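Cog5 (Kluyveromyces lactis, PDB 4U6U) probably serves, paired with Cog7, as a subunit of the conserved oligomeric Golgi complex, which tethers vesicles at the Golgi before fusion. Local coordinates at residues T112-D117 against D148-V153; M50-D55 against L62-K67. The protein carries 7 engineered substitutions. One frame throughout, in Å; residues are numbered along the deposited sequence.

Contact 1 (T112-D117 against D148-V153); sequences TNLTRD and DTIDKV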
loop_
_atom_site.group_PDB
_atom_site.type_symbol
_atom_site.label_atom_id
_atom_site.label_comp_id
_atom_site.label_asym_id
_atom_site.label_seq_id
_atom_site.Cartn_x
_atom_site.Cartn_y
_atom_site.Cartn_z
ATOM N N THR B 112 -9.323 -3.729 -6.812
ATOM C CA THR B 112 -10.379 -4.334 -7.608
ATOM C C THR B 112 -9.859 -4.652 -9.006
ATOM O O THR B 112 -10.298 -5.606 -9.625
ATOM C CB THR B 112 -11.640 -3.441 -7.713
ATOM O OG1 THR B 112 -11.363 -2.308 -8.534
ATOM C CG2 THR B 112 -12.128 -2.986 -6.328
ATOM N N ASN B 113 -8.929 -3.859 -9.517
ATOM C CA ASN B 113 -8.360 -4.168 -10.828
ATOM C C ASN B 113 -7.390 -5.352 -10.769
ATOM O O ASN B 113 -7.254 -6.103 -11.731
ATOM C CB ASN B 113 -7.666 -2.940 -11.423
ATOM C CG ASN B 113 -8.295 -2.496 -12.732
ATOM O OD1 ASN B 113 -7.910 -2.961 -13.808
ATOM N ND2 ASN B 113 -9.269 -1.592 -12.647
ATOM N N LEU B 114 -6.699 -5.501 -9.646
ATOM C CA LEU B 114 -5.776 -6.613 -9.457
ATOM C C LEU B 114 -6.537 -7.913 -9.177
ATOM O O LEU B 114 -6.176 -8.982 -9.678
ATOM C CB LEU B 114 -4.794 -6.317 -8.323
ATOM C CG LEU B 114 -3.855 -7.457 -7.924
ATOM C CD1 LEU B 114 -2.951 -7.839 -9.088
ATOM C CD2 LEU B 114 -3.030 -7.089 -6.697
ATOM N N THR B 115 -7.569 -7.830 -8.340
ATOM C CA THR B 115 -8.351 -9.019 -8.019
ATOM C C THR B 115 -8.972 -9.578 -9.304
ATOM O O THR B 115 -8.824 -10.757 -9.617
ATOM C CB THR B 115 -9.482 -8.725 -6.957
ATOM O OG1 THR B 115 -10.178 -7.515 -7.281
ATOM C CG2 THR B 115 -8.917 -8.578 -5.556
ATOM N N ARG B 116 -9.606 -8.693 -10.068
ATOM C CA ARG B 116 -10.252 -9.034 -11.330
ATOM C C ARG B 116 -9.279 -9.614 -12.334
ATOM O O ARG B 116 -9.605 -10.564 -13.048
ATOM C CB ARG B 116 -10.975 -7.801 -11.871
ATOM C CG ARG B 116 -11.730 -7.982 -13.157
ATOM C CD ARG B 116 -12.647 -6.795 -13.325
ATOM N NE ARG B 116 -11.935 -5.550 -13.571
ATOM C CZ ARG B 116 -12.340 -4.373 -13.098
ATOM N NH1 ARG B 116 -13.438 -4.303 -12.347
ATOM N NH2 ARG B 116 -11.641 -3.272 -13.358
ATOM N N ASP B 117 -8.077 -9.053 -12.381
ATOM C CA ASP B 117 -7.085 -9.514 -13.338
ATOM C C ASP B 117 -6.479 -10.857 -12.892
ATOM O O ASP B 117 -5.860 -11.559 -13.676
ATOM C CB ASP B 117 -6.004 -8.445 -13.541
ATOM C CG ASP B 117 -6.452 -7.334 -14.496
ATOM O OD1 ASP B 117 -7.624 -7.353 -14.946
ATOM O OD2 ASP B 117 -5.634 -6.431 -14.791
ATOM N N ASP B 148 -4.412 -7.896 1.978
ATOM C CA ASP B 148 -5.860 -8.010 2.121
ATOM C C ASP B 148 -6.523 -8.143 0.772
ATOM O O ASP B 148 -7.710 -8.425 0.686
ATOM C CB ASP B 148 -6.417 -6.811 2.874
ATOM C CG ASP B 148 -6.027 -6.826 4.344
ATOM O OD1 ASP B 148 -5.204 -7.692 4.725
ATOM O OD2 ASP B 148 -6.519 -5.967 5.111
ATOM N N THR B 149 -5.757 -7.884 -0.280
ATOM C CA THR B 149 -6.223 -8.119 -1.632
ATOM C C THR B 149 -5.814 -9.524 -2.041
ATOM O O THR B 149 -6.628 -10.277 -2.575
ATOM C CB THR B 149 -5.666 -7.085 -2.633
ATOM O OG1 THR B 149 -6.332 -5.835 -2.439
ATOM C CG2 THR B 149 -5.914 -7.522 -4.067
ATOM N N ILE B 150 -4.564 -9.892 -1.772
ATOM C CA ILE B 150 -4.117 -11.249 -2.083
ATOM C C ILE B 150 -4.913 -12.227 -1.229
ATOM O O ILE B 150 -5.340 -13.273 -1.723
ATOM C CB ILE B 150 -2.585 -11.436 -1.878
ATOM C CG1 ILE B 150 -1.849 -11.362 -3.223
ATOM C CG2 ILE B 150 -2.267 -12.802 -1.318
ATOM C CD1 ILE B 150 -2.299 -10.242 -4.143
ATOM N N ASP B 151 -5.144 -11.863 0.032
ATOM C CA ASP B 151 -6.044 -12.627 0.890
ATOM C C ASP B 151 -7.339 -12.935 0.171
ATOM O O ASP B 151 -7.732 -14.099 0.034
ATOM C CB ASP B 151 -6.355 -11.869 2.178
ATOM C CG ASP B 151 -5.409 -12.210 3.301
ATOM O OD1 ASP B 151 -4.679 -13.217 3.174
ATOM O OD2 ASP B 151 -5.427 -11.488 4.324
ATOM N N LYS B 152 -7.991 -11.869 -0.283
ATOM C CA LYS B 152 -9.298 -11.970 -0.907
ATOM C C LYS B 152 -9.261 -12.793 -2.188
ATOM O O LYS B 152 -10.157 -13.597 -2.425
ATOM C CB LYS B 152 -9.877 -10.565 -1.172
ATOM C CG LYS B 152 -10.500 -9.925 0.085
ATOM C CD LYS B 152 -11.048 -8.525 -0.152
ATOM C CE LYS B 152 -11.539 -7.902 1.151
ATOM N NZ LYS B 152 -11.711 -6.429 1.021
ATOM N N VAL B 153 -8.219 -12.619 -2.991
ATOM C CA VAL B 153 -8.066 -13.393 -4.224
ATOM C C VAL B 153 -7.889 -14.880 -3.950
ATOM O O VAL B 153 -8.570 -15.719 -4.546
ATOM C CB VAL B 153 -6.860 -12.912 -5.062
ATOM C CG1 VAL B 153 -6.457 -13.976 -6.062
ATOM C CG2 VAL B 153 -7.185 -11.622 -5.769
#
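Thr115 reaches across to Thr149 and Val153, and its side chain is the one to follow. Its CB lies 3.9 Å from Val153 CG2, a methyl that also leans on the Thr115 backbone. One bond further out, the methyl CG2 meets two partners: Thr115 CG2 is 3.5 Å from Val153 CG2 and 3.5 Å from Thr149 CG2. It therefore sits over the step between residues one turn apart on the other helix, crossing the Thr149 side chain at about a right angle and Val153 more obliquely. The other branch turns home. With chi1 at 45°, OG1 lies between the backbone N and the carbonyl carbon of its own residue and hydrogen-bonds to Ser111 O; the same rotation turns the methyl to the neighbouring helix. Thr149 divides its branches to the same end by a different rotation: OG1, anti to its carbonyl carbon, hydrogen-bonds to Asp145 O, and CG2 points across. This is helix-on-helix packing in the helical rod expected of a Cog subunit: segments 112-117 and 148-153 run roughly parallel, at 30°, with their axes 9.8 Å apart, and helix 128-141 lies against the same seam through Leu138, which touches both Leu114 and Thr149. On that side Leu114 CD2 approaches Thr149 CG2 at 3.9 Å and Ile150 CD1 at 4.1 Å, the far end of a side chain whose first bond points away from Leu114's helix.

Contact 2 (M50-D55 against L62-K67); sequences MPLETD and LACGLK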
loop_
_atom_site.group_PDB
_atom_site.type_symbol
_atom_site.label_atom_id
_atom_site.label_comp_id
_atom_site.label_asym_id
_atom_site.label_seq_id
_atom_site.Cartn_x
_atom_site.Cartn_y
_atom_site.Cartn_z
ATOM N N MET B 50 -5.788 15.656 -11.073
ATOM C CA MET B 50 -5.737 14.353 -11.733
ATOM C C MET B 50 -6.943 13.510 -11.348
ATOM O O MET B 50 -6.958 12.882 -10.283
ATOM C CB MET B 50 -4.451 13.611 -11.383
ATOM C CG MET B 50 -3.250 14.105 -12.152
ATOM S SD MET B 50 -1.733 13.331 -11.592
ATOM C CE MET B 50 -1.725 13.848 -9.880
ATOM N N PRO B 51 -7.959 13.490 -12.224
ATOM C CA PRO B 51 -9.167 12.696 -12.012
ATOM C C PRO B 51 -8.856 11.275 -12.428
ATOM O O PRO B 51 -7.750 11.013 -12.910
ATOM C CB PRO B 51 -10.202 13.349 -12.938
ATOM C CG PRO B 51 -9.404 14.308 -13.846
ATOM C CD PRO B 51 -7.944 14.092 -13.569
ATOM N N LEU B 52 -9.788 10.356 -12.255
ATOM C CA LEU B 52 -9.471 9.017 -12.686
ATOM C C LEU B 52 -10.459 8.506 -13.739
ATOM O O LEU B 52 -11.068 9.260 -14.503
ATOM C CB LEU B 52 -9.428 8.096 -11.458
ATOM C CG LEU B 52 -8.518 6.862 -11.439
ATOM C CD1 LEU B 52 -7.135 7.192 -11.996
ATOM C CD2 LEU B 52 -8.417 6.314 -10.019
ATOM N N GLU B 53 -10.570 7.196 -13.771
ATOM C CA GLU B 53 -11.561 6.472 -14.515
ATOM C C GLU B 53 -11.613 5.213 -13.654
ATOM O O GLU B 53 -10.680 4.411 -13.669
ATOM C CB GLU B 53 -11.114 6.248 -15.972
ATOM C CG GLU B 53 -12.173 5.755 -16.970
ATOM C CD GLU B 53 -12.948 6.844 -17.667
ATOM O OE1 GLU B 53 -13.863 6.493 -18.452
ATOM O OE2 GLU B 53 -12.626 8.033 -17.449
ATOM N N THR B 54 -12.676 5.061 -12.866
ATOM C CA THR B 54 -12.737 3.971 -11.886
ATOM C C THR B 54 -13.339 2.673 -12.433
ATOM O O THR B 54 -14.379 2.683 -13.097
ATOM C CB THR B 54 -13.551 4.389 -10.635
ATOM O OG1 THR B 54 -14.902 4.697 -11.011
ATOM C CG2 THR B 54 -12.936 5.601 -9.976
ATOM N N ASP B 55 -12.661 1.565 -12.129
ATOM C CA ASP B 55 -13.093 0.204 -12.470
ATOM C C ASP B 55 -13.436 0.057 -13.948
ATOM O O ASP B 55 -14.414 -0.589 -14.330
ATOM C CB ASP B 55 -14.271 -0.220 -11.593
ATOM C CG ASP B 55 -13.851 -0.503 -10.166
ATOM O OD1 ASP B 55 -12.644 -0.734 -9.941
ATOM O OD2 ASP B 55 -14.719 -0.494 -9.271
ATOM N N LEU B 62 -5.186 3.138 -16.436
ATOM C CA LEU B 62 -4.185 2.632 -15.498
ATOM C C LEU B 62 -2.960 3.521 -15.500
ATOM O O LEU B 62 -2.350 3.752 -14.457
ATOM C CB LEU B 62 -3.796 1.184 -15.838
ATOM C CG LEU B 62 -2.817 0.411 -14.939
ATOM C CD1 LEU B 62 -1.366 0.598 -15.371
ATOM C CD2 LEU B 62 -2.991 0.779 -13.467
ATOM N N ALA B 63 -2.562 3.980 -16.679
ATOM C CA ALA B 63 -1.465 4.933 -16.755
ATOM C C ALA B 63 -1.759 6.171 -15.903
ATOM O O ALA B 63 -0.858 6.720 -15.272
ATOM C CB ALA B 63 -1.208 5.330 -18.198
ATOM N N CYS B 64 -3.023 6.591 -15.854
ATOM C CA CYS B 64 -3.398 7.720 -15.009
ATOM C C CYS B 64 -3.271 7.357 -13.539
ATOM O O CYS B 64 -2.865 8.170 -12.718
ATOM C CB CYS B 64 -4.824 8.191 -15.298
ATOM S SG CYS B 64 -5.354 9.563 -14.217
ATOM N N GLY B 65 -3.646 6.131 -13.208
ATOM C CA GLY B 65 -3.592 5.676 -11.834
ATOM C C GLY B 65 -2.185 5.622 -11.274
ATOM O O GLY B 65 -1.965 5.903 -10.102
ATOM N N LEU B 66 -1.220 5.281 -12.116
ATOM C CA LEU B 66 0.168 5.224 -11.673
ATOM C C LEU B 66 0.708 6.611 -11.304
ATOM O O LEU B 66 1.505 6.755 -10.372
ATOM C CB LEU B 66 1.036 4.580 -12.749
ATOM C CG LEU B 66 1.382 3.106 -12.531
ATOM C CD1 LEU B 66 0.486 2.467 -11.495
ATOM C CD2 LEU B 66 1.285 2.369 -13.847
ATOM N N LYS B 67 0.279 7.625 -12.049
ATOM C CA LYS B 67 0.703 8.983 -11.774
ATOM C C LYS B 67 0.132 9.428 -10.422
ATOM O O LYS B 67 0.850 10.025 -9.619
ATOM C CB LYS B 67 0.283 9.939 -12.904
ATOM C CG LYS B 67 1.056 9.748 -14.214
ATOM C CD LYS B 67 0.679 10.796 -15.263
ATOM C CE LYS B 67 1.495 10.632 -16.547
ATOM N NZ LYS B 67 1.183 11.660 -17.590
#
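Leu52 and Met50, from the loop, lay their side chains on one flank of helix 61-81. The van der Waals contacts come first. Leu52 CD1 is 3.7 Å from Cys64 SG and, on the backbone, 3.8 Å from Gly65 N; Gly65, having no side chain, lets this methyl meet the helix main chain directly. With CG anti to the backbone N (chi1 -151°), Leu52 brings that branch in against the helix, and beyond these segments it also touches Leu106 and Ile68. Further along, Met50 SD lies 4.2 Å from Lys67 CB, the two side chains crossing at about a right angle. Only the root of the lysine takes part: its chain runs extended away from the loop. The polar approach is a single one. Pro51 O faces Cys64 SG at 3.1 Å, a contact too imprecise at 3.0 Å resolution to build on. These contacts hold the connection from helix 11-47 against the first turns of helix 61-81. With no hydrogen bond or salt bridge between the segments, nothing directional fixes the loop to this helix; it is held by shape, through the Leu52 methyl and the Met50 and Cys64 sulfurs.

Coming from the N terminus, helix 11-47 ends and the chain runs through the loop that supplies 50-55. Contact 2 closes this short excursion almost at once, as helix 61-81 begins. Helix 92-118 follows, and contact 1 opens near its C-terminal end; the chain then passes through helices 122-126 and 128-141 before helix 143-167 returns to close it, a mostly helical loop of 30 residues. The two contacts stand in series, neither nested nor crossed, with centres about 18 Å apart. They do meet: Asp55, though poorly ordered, probably hydrogen-bonds to Thr112 through OD1 and OG1, linking the loop between helices 11-47 and 61-81 to helix 92-118.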